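Local coordinates for uncharacterized protein (Jannaschia sp. CCS1, PDB 2PYQ) that is of unknown function, a compact, largely helical single-chain member of the DUF2853 family, at residues 97-100 / 101-105. Sequence-based numbering, arbitrary orientation. Where two conformers were deposited one is given.
Sequences AVVY and YMLTK
Two consecutive turns of the central helix 96-106 meet here, and T104 grips Y100 one turn back through both its backbone and its side chain. Y100 O accepts two bonds. The one from T104 N is nearly straight, with an N-H...O angle of 164°. The other comes from T104 OG1 at 2.8 Å, the hydroxyl standing above the carbonyl plane on the face opposite the backbone N-H. OG1 gets there because it stands beside its own backbone N (chi1 -58°), which folds it back toward the preceding turn. With alanine at T104 the hydroxyl is gone, and Y100 O is likely to keep just the backbone N-H bond of the two, with a small gap where the side chain met F63 and Y113. The other i to i+4 bonds of this alpha helix run from Y101 N to A97 O, M102 N to V98 O and L103 N to V99 O.

Along the buried flanks, side chains four apart lie alongside each other. V99 CG1 sits 3.9 Å from L103 CD1. In one of two modelled conformers of the selenomethionine M102, CE likewise lies near V98 CG1, though this contact is doubtful. Helix 74-87 packs on these two pairs through Y87 and V83, while helix 4-18 covers A97, V98 and Y101. The ring of Y100 stacks with F63 of helix 53-65, and Y101 OH is hydrogen-bonded to D25 N.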
loop_
_atom_site.group_PDB
_atom_site.type_symbol
_atom_site.label_atom_id
_atom_site.label_comp_id
_atom_site.label_asym_id
_atom_site.label_seq_id
_atom_site.Cartn_x
_atom_site.Cartn_y
_atom_site.Cartn_z
ATOM N N ALA A 97 -0.557 3.408 1.792
ATOM C CA ALA A 97 -1.721 3.225 0.901
ATOM C C ALA A 97 -1.311 2.570 -0.422
ATOM O O ALA A 97 -2.025 1.697 -0.912
ATOM C CB ALA A 97 -2.456 4.580 0.643
ATOM N N VAL A 98 -0.155 2.970 -0.968
ATOM C CA VAL A 98 0.343 2.401 -2.218
ATOM C C VAL A 98 0.725 0.936 -2.008
ATOM O O VAL A 98 0.385 0.082 -2.830
ATOM C CB VAL A 98 1.514 3.209 -2.785
ATOM C CG1 VAL A 98 2.094 2.517 -4.014
ATOM C CG2 VAL A 98 1.057 4.650 -3.102
ATOM N N VAL A 99 1.384 0.644 -0.902
ATOM C CA VAL A 99 1.755 -0.754 -0.565
ATOM C C VAL A 99 0.511 -1.623 -0.388
ATOM O O VAL A 99 0.433 -2.728 -0.929
ATOM C CB VAL A 99 2.654 -0.808 0.685
ATOM C CG1 VAL A 99 2.904 -2.273 1.147
ATOM C CG2 VAL A 99 3.966 -0.081 0.395
ATOM N N TYR A 100 -0.466 -1.116 0.352
ATOM C CA TYR A 100 -1.742 -1.838 0.582
ATOM C C TYR A 100 -2.491 -2.057 -0.727
ATOM O O TYR A 100 -3.012 -3.137 -0.952
ATOM C CB TYR A 100 -2.595 -1.137 1.650
ATOM C CG TYR A 100 -2.094 -1.337 3.087
ATOM C CD1 TYR A 100 -0.786 -1.777 3.382
ATOM C CD2 TYR A 100 -2.926 -0.998 4.170
ATOM C CE1 TYR A 100 -0.333 -1.945 4.681
ATOM C CE2 TYR A 100 -2.462 -1.136 5.516
ATOM C CZ TYR A 100 -1.169 -1.629 5.745
ATOM O OH TYR A 100 -0.688 -1.786 7.049
ATOM N N TYR A 101 -2.531 -1.055 -1.589
ATOM C CA TYR A 101 -3.162 -1.162 -2.895
ATOM C C TYR A 101 -2.492 -2.284 -3.689
ATOM O O TYR A 101 -3.158 -3.144 -4.243
ATOM C CB TYR A 101 -3.046 0.165 -3.659
ATOM C CG TYR A 101 -3.519 0.109 -5.098
ATOM C CD1 TYR A 101 -2.662 -0.343 -6.128
ATOM C CD2 TYR A 101 -4.801 0.491 -5.445
ATOM C CE1 TYR A 101 -3.076 -0.412 -7.447
ATOM C CE2 TYR A 101 -5.235 0.444 -6.772
ATOM C CZ TYR A 101 -4.372 -0.020 -7.768
ATOM O OH TYR A 101 -4.827 -0.080 -9.065
HETATM N N MSE A 102 -1.157 -2.250 -3.736
HETATM C CA MSE A 102 -0.397 -3.268 -4.509
HETATM C C MSE A 102 -0.618 -4.676 -3.955
HETATM O O MSE A 102 -0.768 -5.602 -4.740
HETATM C CB MSE A 102 1.094 -2.918 -4.605
HETATM C CG MSE A 102 1.383 -1.838 -5.628
HETATM SE SE MSE A 102 3.311 -1.735 -5.976
HETATM C CE MSE A 102 3.415 -0.872 -4.691
ATOM N N LEU A 103 -0.636 -4.834 -2.645
ATOM C CA LEU A 103 -0.891 -6.147 -2.047
ATOM C C LEU A 103 -2.312 -6.643 -2.372
ATOM O O LEU A 103 -2.511 -7.821 -2.680
ATOM C CB LEU A 103 -0.680 -6.131 -0.541
ATOM C CG LEU A 103 0.787 -5.958 -0.097
ATOM C CD1 LEU A 103 0.849 -5.635 1.364
ATOM C CD2 LEU A 103 1.593 -7.217 -0.427
ATOM N N THR A 104 -3.294 -5.750 -2.271
ATOM C CA THR A 104 -4.691 -6.098 -2.609
ATOM C C THR A 104 -4.810 -6.615 -4.060
ATOM O O THR A 104 -5.445 -7.679 -4.308
ATOM C CB THR A 104 -5.629 -4.885 -2.367
ATOM O OG1 THR A 104 -5.527 -4.476 -0.995
ATOM C CG2 THR A 104 -7.056 -5.259 -2.656
ATOM N N LYS A 105 -4.231 -5.873 -5.003
ATOM C CA LYS A 105 -4.073 -6.323 -6.403
ATOM C C LYS A 105 -3.345 -7.670 -6.551
ATOM O O LYS A 105 -3.803 -8.520 -7.245
ATOM C CB LYS A 105 -3.389 -5.273 -7.263
ATOM C CG LYS A 105 -4.140 -4.057 -7.579
ATOM C CD LYS A 105 -5.443 -4.344 -7.893
ATOM C CE LYS A 105 -5.829 -3.641 -9.054
ATOM N NZ LYS A 105 -6.549 -4.594 -9.956
#